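Long-range contact in DNA polymerase sliding clamp 3 (Sulfolobus tokodaii, PDB 3AIZ), which forms part of a ring-shaped sliding clamp that encircles DNA and tethers the replicative polymerase and other DNA-processing proteins to it: residues S12-E24 and I36-I49. Residues are numbered along the deposited sequence; the frame is centred on the assembly and turned at random.
With SO4 (sulfate ion), chain H; SO4 (sulfate ion), chain G.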
ATOM      1  N   SER C  12     -21.100 -23.408  -9.251  1.00 39.68           N
ATOM      2  CA  SER C  12     -20.224 -23.041 -10.358  1.00 39.10           C
ATOM      3  C   SER C  12     -18.755 -23.308 -10.043  1.00 38.94           C
ATOM      4  O   SER C  12     -17.972 -23.635 -10.935  1.00 40.31           O
ATOM      5  CB  SER C  12     -20.422 -21.573 -10.739  1.00 42.34           C
ATOM      6  OG  SER C  12     -20.021 -20.713  -9.688  1.00 47.79           O
ATOM      7  N   TYR C  13     -18.386 -23.170  -8.774  1.00 40.70           N
ATOM      8  CA  TYR C  13     -16.994 -23.341  -8.364  1.00 41.47           C
ATOM      9  C   TYR C  13     -16.503 -24.782  -8.501  1.00 38.39           C
ATOM     10  O   TYR C  13     -15.299 -25.027  -8.579  1.00 35.78           O
ATOM     11  CB  TYR C  13     -16.778 -22.829  -6.938  1.00 40.38           C
ATOM     12  CG  TYR C  13     -16.563 -21.334  -6.862  1.00 44.81           C
ATOM     13  CD1 TYR C  13     -17.630 -20.466  -6.676  1.00 44.88           C
ATOM     14  CD2 TYR C  13     -15.290 -20.791  -6.985  1.00 42.70           C
ATOM     15  CE1 TYR C  13     -17.435 -19.100  -6.611  1.00 47.76           C
ATOM     16  CE2 TYR C  13     -15.086 -19.427  -6.919  1.00 42.94           C
ATOM     17  CZ  TYR C  13     -16.160 -18.586  -6.732  1.00 45.82           C
ATOM     18  OH  TYR C  13     -15.961 -17.226  -6.666  1.00 44.59           O
ATOM     19  N   ILE C  14     -17.435 -25.729  -8.528  1.00 34.43           N
ATOM     20  CA  ILE C  14     -17.088 -27.124  -8.767  1.00 36.14           C
ATOM     21  C   ILE C  14     -16.434 -27.262 -10.137  1.00 35.45           C
ATOM     22  O   ILE C  14     -15.487 -28.028 -10.315  1.00 33.13           O
ATOM     23  CB  ILE C  14     -18.329 -28.038  -8.719  1.00 34.51           C
ATOM     24  CG1 ILE C  14     -19.014 -27.949  -7.354  1.00 32.66           C
ATOM     25  CG2 ILE C  14     -17.946 -29.476  -9.030  1.00 28.88           C
ATOM     26  CD1 ILE C  14     -20.254 -28.808  -7.242  1.00 30.82           C
ATOM     27  N   PHE C  15     -16.947 -26.502 -11.099  1.00 37.94           N
ATOM     28  CA  PHE C  15     -16.475 -26.568 -12.477  1.00 34.61           C
ATOM     29  C   PHE C  15     -15.281 -25.649 -12.708  1.00 36.20           C
ATOM     30  O   PHE C  15     -14.475 -25.879 -13.609  1.00 37.81           O
ATOM     31  CB  PHE C  15     -17.615 -26.232 -13.438  1.00 32.43           C
ATOM     32  CG  PHE C  15     -18.780 -27.170 -13.333  1.00 30.46           C
ATOM     33  CD1 PHE C  15     -19.733 -27.001 -12.343  1.00 30.55           C
ATOM     34  CD2 PHE C  15     -18.918 -28.227 -14.214  1.00 30.11           C
ATOM     35  CE1 PHE C  15     -20.801 -27.868 -12.238  1.00 32.68           C
ATOM     36  CE2 PHE C  15     -19.986 -29.097 -14.114  1.00 29.16           C
ATOM     37  CZ  PHE C  15     -20.928 -28.917 -13.126  1.00 30.19           C
ATOM     38  N   ARG C  16     -15.170 -24.611 -11.888  1.00 36.24           N
ATOM     39  CA  ARG C  16     -14.013 -23.728 -11.943  1.00 38.72           C
ATOM     40  C   ARG C  16     -12.786 -24.448 -11.389  1.00 39.89           C
ATOM     41  O   ARG C  16     -11.660 -24.194 -11.816  1.00 42.59           O
ATOM     42  CB  ARG C  16     -14.288 -22.440 -11.167  1.00 41.55           C
ATOM     43  CG  ARG C  16     -15.530 -21.701 -11.641  1.00 44.11           C
ATOM     44  CD  ARG C  16     -15.788 -20.453 -10.821  1.00 45.00           C
ATOM     45  NE  ARG C  16     -14.694 -19.493 -10.927  1.00 51.96           N
ATOM     46  CZ  ARG C  16     -14.705 -18.289 -10.369  1.00 51.45           C
ATOM     47  NH1 ARG C  16     -15.758 -17.892  -9.666  1.00 45.66           N
ATOM     48  NH2 ARG C  16     -13.666 -17.478 -10.514  1.00 51.56           N
ATOM     49  N   THR C  17     -13.014 -25.352 -10.442  1.00 37.14           N
ATOM     50  CA  THR C  17     -11.946 -26.196  -9.920  1.00 36.76           C
ATOM     51  C   THR C  17     -11.454 -27.140 -11.010  1.00 38.68           C
ATOM     52  O   THR C  17     -10.251 -27.306 -11.205  1.00 40.29           O
ATOM     53  CB  THR C  17     -12.415 -27.040  -8.719  1.00 35.81           C
ATOM     54  OG1 THR C  17     -12.780 -26.180  -7.633  1.00 38.81           O
ATOM     55  CG2 THR C  17     -11.304 -27.971  -8.262  1.00 33.66           C
ATOM     56  N   LEU C  18     -12.397 -27.753 -11.718  1.00 36.32           N
ATOM     57  CA  LEU C  18     -12.072 -28.716 -12.765  1.00 35.42           C
ATOM     58  C   LEU C  18     -11.258 -28.098 -13.900  1.00 37.26           C
ATOM     59  O   LEU C  18     -10.465 -28.784 -14.543  1.00 39.86           O
ATOM     60  CB  LEU C  18     -13.344 -29.362 -13.318  1.00 34.64           C
ATOM     61  CG  LEU C  18     -14.139 -30.241 -12.353  1.00 34.06           C
ATOM     62  CD1 LEU C  18     -15.415 -30.741 -13.008  1.00 31.64           C
ATOM     63  CD2 LEU C  18     -13.292 -31.406 -11.870  1.00 34.98           C
ATOM     64  N   GLU C  19     -11.458 -26.806 -14.144  1.00 36.77           N
ATOM     65  CA  GLU C  19     -10.711 -26.109 -15.188  1.00 40.33           C
ATOM     66  C   GLU C  19      -9.208 -26.255 -14.982  1.00 39.95           C
ATOM     67  O   GLU C  19      -8.437 -26.266 -15.942  1.00 37.26           O
ATOM     68  CB  GLU C  19     -11.081 -24.625 -15.226  1.00 42.42           C
ATOM     69  CG  GLU C  19     -12.351 -24.311 -15.990  1.00 43.14           C
ATOM     70  CD  GLU C  19     -12.631 -22.820 -16.055  1.00 50.72           C
ATOM     71  OE1 GLU C  19     -12.424 -22.129 -15.034  1.00 48.22           O
ATOM     72  OE2 GLU C  19     -13.060 -22.341 -17.127  1.00 52.89           O
ATOM     73  N   GLU C  20      -8.803 -26.367 -13.722  1.00 39.75           N
ATOM     74  CA  GLU C  20      -7.393 -26.488 -13.374  1.00 38.99           C
ATOM     75  C   GLU C  20      -6.811 -27.819 -13.838  1.00 37.99           C
ATOM     76  O   GLU C  20      -5.597 -27.955 -13.985  1.00 39.80           O
ATOM     77  CB  GLU C  20      -7.209 -26.345 -11.862  1.00 39.24           C
ATOM     78  CG  GLU C  20      -7.776 -25.059 -11.275  1.00 40.92           C
ATOM     79  CD  GLU C  20      -6.924 -23.840 -11.585  1.00 43.76           C
ATOM     80  OE1 GLU C  20      -5.848 -23.999 -12.199  1.00 41.29           O
ATOM     81  OE2 GLU C  20      -7.332 -22.721 -11.209  1.00 43.07           O
ATOM     82  N   PHE C  21      -7.679 -28.798 -14.075  1.00 36.35           N
ATOM     83  CA  PHE C  21      -7.232 -30.151 -14.392  1.00 38.67           C
ATOM     84  C   PHE C  21      -7.537 -30.590 -15.823  1.00 41.33           C
ATOM     85  O   PHE C  21      -6.681 -31.166 -16.495  1.00 42.54           O
ATOM     86  CB  PHE C  21      -7.831 -31.152 -13.402  1.00 37.31           C
ATOM     87  CG  PHE C  21      -7.436 -30.900 -11.976  1.00 37.43           C
ATOM     88  CD1 PHE C  21      -8.202 -30.079 -11.166  1.00 34.30           C
ATOM     89  CD2 PHE C  21      -6.292 -31.477 -11.449  1.00 34.79           C
ATOM     90  CE1 PHE C  21      -7.839 -29.843  -9.855  1.00 32.48           C
ATOM     91  CE2 PHE C  21      -5.923 -31.244 -10.139  1.00 33.70           C
ATOM     92  CZ  PHE C  21      -6.698 -30.425  -9.341  1.00 32.83           C
ATOM     93  N   ILE C  22      -8.753 -30.323 -16.290  1.00 40.99           N
ATOM     94  CA  ILE C  22      -9.182 -30.820 -17.593  1.00 41.20           C
ATOM     95  C   ILE C  22      -9.829 -29.749 -18.470  1.00 42.34           C
ATOM     96  O   ILE C  22     -10.315 -28.734 -17.974  1.00 40.07           O
ATOM     97  CB  ILE C  22     -10.146 -32.009 -17.440  1.00 38.23           C
ATOM     98  CG1 ILE C  22     -11.370 -31.603 -16.620  1.00 40.27           C
ATOM     99  CG2 ILE C  22      -9.440 -33.177 -16.777  1.00 36.60           C
ATOM    100  CD1 ILE C  22     -12.282 -32.761 -16.285  1.00 40.00           C
ATOM    101  N   ASP C  23      -9.830 -29.994 -19.778  1.00 45.39           N
ATOM    102  CA  ASP C  23     -10.390 -29.055 -20.746  1.00 46.91           C
ATOM    103  C   ASP C  23     -11.844 -29.374 -21.073  1.00 47.07           C
ATOM    104  O   ASP C  23     -12.692 -28.482 -21.109  1.00 50.76           O
ATOM    105  CB  ASP C  23      -9.561 -29.054 -22.033  1.00 48.02           C
ATOM    106  CG  ASP C  23      -8.178 -28.467 -21.836  1.00 60.14           C
ATOM    107  OD1 ASP C  23      -7.977 -27.727 -20.847  1.00 58.64           O
ATOM    108  OD2 ASP C  23      -7.292 -28.741 -22.673  1.00 64.89           O
ATOM    109  N   GLU C  24     -12.124 -30.648 -21.321  1.00 45.95           N
ATOM    110  CA  GLU C  24     -13.478 -31.094 -21.624  1.00 40.09           C
ATOM    111  C   GLU C  24     -13.994 -32.002 -20.517  1.00 42.47           C
ATOM    112  O   GLU C  24     -13.279 -32.885 -20.045  1.00 48.07           O
ATOM    113  CB  GLU C  24     -13.512 -31.826 -22.969  1.00 39.84           C
ATOM    114  CG  GLU C  24     -14.827 -32.542 -23.274  1.00 45.29           C
ATOM    115  CD  GLU C  24     -14.890 -33.949 -22.696  1.00 54.73           C
ATOM    116  OE1 GLU C  24     -13.850 -34.646 -22.698  1.00 55.89           O
ATOM    117  OE2 GLU C  24     -15.981 -34.364 -22.248  1.00 47.93           O
ATOM    118  N   ILE C  36     -19.730 -36.939 -12.671  1.00 34.33           N
ATOM    119  CA  ILE C  36     -18.706 -36.286 -13.471  1.00 34.42           C
ATOM    120  C   ILE C  36     -17.368 -36.945 -13.188  1.00 31.71           C
ATOM    121  O   ILE C  36     -16.997 -37.141 -12.034  1.00 32.58           O
ATOM    122  CB  ILE C  36     -18.606 -34.783 -13.157  1.00 32.70           C
ATOM    123  CG1 ILE C  36     -19.961 -34.105 -13.356  1.00 28.99           C
ATOM    124  CG2 ILE C  36     -17.544 -34.129 -14.027  1.00 28.12           C
ATOM    125  CD1 ILE C  36     -19.983 -32.663 -12.918  1.00 31.56           C
ATOM    126  N   ARG C  37     -16.648 -37.288 -14.247  1.00 34.18           N
ATOM    127  CA  ARG C  37     -15.405 -38.028 -14.105  1.00 33.53           C
ATOM    128  C   ARG C  37     -14.402 -37.608 -15.166  1.00 34.32           C
ATOM    129  O   ARG C  37     -14.705 -37.625 -16.358  1.00 41.98           O
ATOM    130  CB  ARG C  37     -15.684 -39.528 -14.199  1.00 35.82           C
ATOM    131  CG  ARG C  37     -14.450 -40.401 -14.167  1.00 39.11           C
ATOM    132  CD  ARG C  37     -14.834 -41.867 -14.076  1.00 41.79           C
ATOM    133  NE  ARG C  37     -15.608 -42.150 -12.870  1.00 42.11           N
ATOM    134  CZ  ARG C  37     -15.994 -43.367 -12.502  1.00 48.70           C
ATOM    135  NH1 ARG C  37     -15.678 -44.417 -13.248  1.00 44.71           N
ATOM    136  NH2 ARG C  37     -16.696 -43.535 -11.388  1.00 45.42           N
ATOM    137  N   GLY C  38     -13.208 -37.225 -14.727  1.00 31.35           N
ATOM    138  CA  GLY C  38     -12.164 -36.798 -15.640  1.00 33.61           C
ATOM    139  C   GLY C  38     -10.776 -37.150 -15.149  1.00 33.10           C
ATOM    140  O   GLY C  38     -10.606 -37.625 -14.026  1.00 31.21           O
ATOM    141  N   ILE C  39      -9.779 -36.916 -15.995  1.00 30.09           N
ATOM    142  CA  ILE C  39      -8.393 -37.183 -15.637  1.00 31.66           C
ATOM    143  C   ILE C  39      -7.457 -36.236 -16.384  1.00 34.01           C
ATOM    144  O   ILE C  39      -7.505 -36.137 -17.609  1.00 38.99           O
ATOM    145  CB  ILE C  39      -8.010 -38.650 -15.925  1.00 35.45           C
ATOM    146  CG1 ILE C  39      -6.565 -38.925 -15.509  1.00 34.21           C
ATOM    147  CG2 ILE C  39      -8.221 -38.985 -17.395  1.00 37.71           C
ATOM    148  CD1 ILE C  39      -6.126 -40.351 -15.761  1.00 39.98           C
ATOM    149  N   ASP C  40      -6.615 -35.530 -15.637  1.00 33.79           N
ATOM    150  CA  ASP C  40      -5.715 -34.542 -16.226  1.00 37.63           C
ATOM    151  C   ASP C  40      -4.751 -35.173 -17.231  1.00 39.46           C
ATOM    152  O   ASP C  40      -4.497 -36.375 -17.183  1.00 38.18           O
ATOM    153  CB  ASP C  40      -4.951 -33.784 -15.134  1.00 40.52           C
ATOM    154  CG  ASP C  40      -4.153 -34.702 -14.229  1.00 43.05           C
ATOM    155  OD1 ASP C  40      -4.145 -35.927 -14.469  1.00 43.51           O
ATOM    156  OD2 ASP C  40      -3.530 -34.194 -13.272  1.00 45.19           O
ATOM    157  N   PRO C  41      -4.219 -34.355 -18.153  1.00 41.82           N
ATOM    158  CA  PRO C  41      -3.325 -34.830 -19.216  1.00 41.87           C
ATOM    159  C   PRO C  41      -2.126 -35.615 -18.687  1.00 42.29           C
ATOM    160  O   PRO C  41      -1.708 -36.580 -19.326  1.00 45.54           O
ATOM    161  CB  PRO C  41      -2.859 -33.534 -19.881  1.00 42.40           C
ATOM    162  CG  PRO C  41      -3.967 -32.572 -19.635  1.00 40.81           C
ATOM    163  CD  PRO C  41      -4.498 -32.912 -18.273  1.00 41.52           C
ATOM    164  N   SER C  42      -1.584 -35.208 -17.544  1.00 42.74           N
ATOM    165  CA  SER C  42      -0.431 -35.893 -16.964  1.00 43.93           C
ATOM    166  C   SER C  42      -0.844 -37.212 -16.318  1.00 41.39           C
ATOM    167  O   SER C  42       0.003 -38.008 -15.915  1.00 40.58           O
ATOM    168  CB  SER C  42       0.262 -35.006 -15.929  1.00 42.42           C
ATOM    169  OG  SER C  42      -0.530 -34.872 -14.762  1.00 42.86           O
ATOM    170  N   ARG C  43      -2.151 -37.428 -16.221  1.00 39.64           N
ATOM    171  CA  ARG C  43      -2.699 -38.643 -15.625  1.00 40.98           C
ATOM    172  C   ARG C  43      -2.323 -38.770 -14.153  1.00 37.37           C
ATOM    173  O   ARG C  43      -2.494 -39.829 -13.547  1.00 35.36           O
ATOM    174  CB  ARG C  43      -2.255 -39.880 -16.408  1.00 39.68           C
ATOM    175  CG  ARG C  43      -2.600 -39.813 -17.887  1.00 43.16           C
ATOM    176  CD  ARG C  43      -2.411 -41.155 -18.565  1.00 50.30           C
ATOM    177  NE  ARG C  43      -3.238 -42.191 -17.953  1.00 58.73           N
ATOM    178  CZ  ARG C  43      -4.537 -42.345 -18.188  1.00 55.09           C
ATOM    179  NH1 ARG C  43      -5.165 -41.526 -19.021  1.00 50.77           N
ATOM    180  NH2 ARG C  43      -5.209 -43.317 -17.587  1.00 52.21           N
ATOM    181  N   VAL C  44      -1.819 -37.681 -13.582  1.00 36.09           N
ATOM    182  CA  VAL C  44      -1.472 -37.647 -12.168  1.00 37.25           C
ATOM    183  C   VAL C  44      -2.728 -37.558 -11.309  1.00 34.90           C
ATOM    184  O   VAL C  44      -2.806 -38.167 -10.242  1.00 33.75           O
ATOM    185  CB  VAL C  44      -0.545 -36.456 -11.843  1.00 39.69           C
ATOM    186  CG1 VAL C  44      -0.424 -36.266 -10.339  1.00 39.09           C
ATOM    187  CG2 VAL C  44       0.826 -36.658 -12.470  1.00 37.14           C
ATOM    188  N   THR C  45      -3.712 -36.801 -11.782  1.00 34.09           N
ATOM    189  CA  THR C  45      -4.937 -36.585 -11.022  1.00 33.67           C
ATOM    190  C   THR C  45      -6.152 -37.229 -11.679  1.00 33.40           C
ATOM    191  O   THR C  45      -6.436 -36.994 -12.853  1.00 35.75           O
ATOM    192  CB  THR C  45      -5.224 -35.086 -10.827  1.00 33.50           C
ATOM    193  OG1 THR C  45      -4.105 -34.461 -10.187  1.00 37.64           O
ATOM    194  CG2 THR C  45      -6.466 -34.889  -9.973  1.00 32.37           C
ATOM    195  N   PHE C  46      -6.865 -38.047 -10.913  1.00 30.82           N
ATOM    196  CA  PHE C  46      -8.124 -38.618 -11.365  1.00 30.61           C
ATOM    197  C   PHE C  46      -9.258 -38.049 -10.530  1.00 30.94           C
ATOM    198  O   PHE C  46      -9.195 -38.049  -9.302  1.00 30.27           O
ATOM    199  CB  PHE C  46      -8.108 -40.143 -11.258  1.00 34.94           C
ATOM    200  CG  PHE C  46      -9.458 -40.774 -11.440  1.00 33.89           C
ATOM    201  CD1 PHE C  46     -10.187 -41.206 -10.344  1.00 33.47           C
ATOM    202  CD2 PHE C  46     -10.004 -40.924 -12.703  1.00 32.18           C
ATOM    203  CE1 PHE C  46     -11.430 -41.784 -10.506  1.00 32.54           C
ATOM    204  CE2 PHE C  46     -11.246 -41.500 -12.870  1.00 33.33           C
ATOM    205  CZ  PHE C  46     -11.960 -41.930 -11.770  1.00 36.59           C
ATOM    206  N   ILE C  47     -10.298 -37.567 -11.202  1.00 32.10           N
ATOM    207  CA  ILE C  47     -11.386 -36.880 -10.524  1.00 31.37           C
ATOM    208  C   ILE C  47     -12.699 -37.643 -10.639  1.00 31.73           C
ATOM    209  O   ILE C  47     -13.147 -37.967 -11.738  1.00 34.20           O
ATOM    210  CB  ILE C  47     -11.570 -35.458 -11.081  1.00 30.37           C
ATOM    211  CG1 ILE C  47     -10.229 -34.718 -11.080  1.00 29.28           C
ATOM    212  CG2 ILE C  47     -12.619 -34.703 -10.280  1.00 30.46           C
ATOM    213  CD1 ILE C  47     -10.293 -33.324 -11.655  1.00 34.17           C
ATOM    214  N   ASP C  48     -13.312 -37.927  -9.496  1.00 31.07           N
ATOM    215  CA  ASP C  48     -14.577 -38.646  -9.464  1.00 31.01           C
ATOM    216  C   ASP C  48     -15.610 -37.876  -8.648  1.00 33.82           C
ATOM    217  O   ASP C  48     -15.543 -37.836  -7.419  1.00 32.83           O
ATOM    218  CB  ASP C  48     -14.379 -40.044  -8.882  1.00 31.72           C
ATOM    219  CG  ASP C  48     -15.639 -40.879  -8.940  1.00 38.59           C
ATOM    220  OD1 ASP C  48     -16.377 -40.774  -9.942  1.00 40.71           O
ATOM    221  OD2 ASP C  48     -15.890 -41.642  -7.983  1.00 44.24           O
ATOM    222  N   ILE C  49     -16.569 -37.267  -9.339  1.00 33.49           N
ATOM    223  CA  ILE C  49     -17.582 -36.447  -8.685  1.00 31.87           C
ATOM    224  C   ILE C  49     -18.970 -37.069  -8.773  1.00 34.70           C
ATOM    225  O   ILE C  49     -19.358 -37.610  -9.809  1.00 35.22           O
ATOM    226  CB  ILE C  49     -17.630 -35.032  -9.291  1.00 31.80           C
ATOM    227  CG1 ILE C  49     -16.265 -34.352  -9.166  1.00 33.03           C
ATOM    228  CG2 ILE C  49     -18.709 -34.200  -8.615  1.00 33.60           C
ATOM    229  CD1 ILE C  49     -16.197 -32.989  -9.825  1.00 29.57           C
TER
HETATM  230  S   SO4 H 248      -1.356 -31.485 -16.039  1.00 56.29           S
HETATM  231  O1  SO4 H 248      -0.150 -31.400 -15.219  1.00 47.51           O
HETATM  232  O2  SO4 H 248      -0.986 -31.448 -17.452  1.00 50.34           O
HETATM  233  O3  SO4 H 248      -2.053 -32.736 -15.755  1.00 45.67           O
HETATM  234  O4  SO4 H 248      -2.237 -30.359 -15.735  1.00 51.17           O
HETATM  235  S   SO4 G 247     -10.760 -18.832 -12.095  1.00 81.70           S
HETATM  236  O1  SO4 G 247      -9.805 -19.930 -11.968  1.00 71.76           O
HETATM  237  O2  SO4 G 247     -12.013 -19.339 -12.652  1.00 61.35           O
HETATM  238  O3  SO4 G 247     -11.009 -18.250 -10.777  1.00 65.12           O
HETATM  239  O4  SO4 G 247     -10.210 -17.809 -12.981  1.00 75.58           O
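Phe21 lies against Thr45 and Ile47 of the antiparallel hairpin formed by strands 33-39 and 45-52. Its side chain crosses those of both residues at about a right angle: CE2 is 3.7 Å from Thr45 CG2, while CD1 of Ile47 packs beside the ring root, 3.7 Å from Phe21 CB. A broad aromatic ring suits this place because it spans two successive inward-facing residues of one strand. Thr45 has a double character. With chi1 at -57°, its methyl stands anti to the backbone N and meets the ring, whereas OG1 makes a weak hydrogen bond to Asp40 OD2. The backbone N of Thr45 donates to Asp40 OD1 (2.9 Å) from the syn side and somewhat out of the carboxylate plane, so the Asp40 carboxylate ties the first residue of the type I turn Asp40-Arg43 to Thr45, where the returning strand begins.

Ile22 takes the other strand. Its CG2 lies 3.6 Å from Ile39 O, and CD1 rests over Gly38 CA, where the absence of a side chain lets the isoleucine come close to the backbone.

Further back, on helix 8-18, Leu18 sends CD2 to Ile47 CD1 (3.6 Å) and meets Ile49 tip to tip. Branched aliphatic residues suit this buried seam, since each offers several methyls at van der Waals distance and no polar group. Phe15 adds its ring, with CE2 3.8 Å from Ile36 CD1.

The short segments 12-18 and 45-49 run nearly antiparallel, at 163°, their axes 11.8 Å apart, a helix laid on a sheet within the N-terminal clamp domain. Helix 71-78 packs alongside, touching Leu18 through Leu71 and Phe15 through Phe74; strand 24-29 borders Phe15 and Ile36, and Phe239 of strand 235-241 continues the apolar layer beyond Ile47.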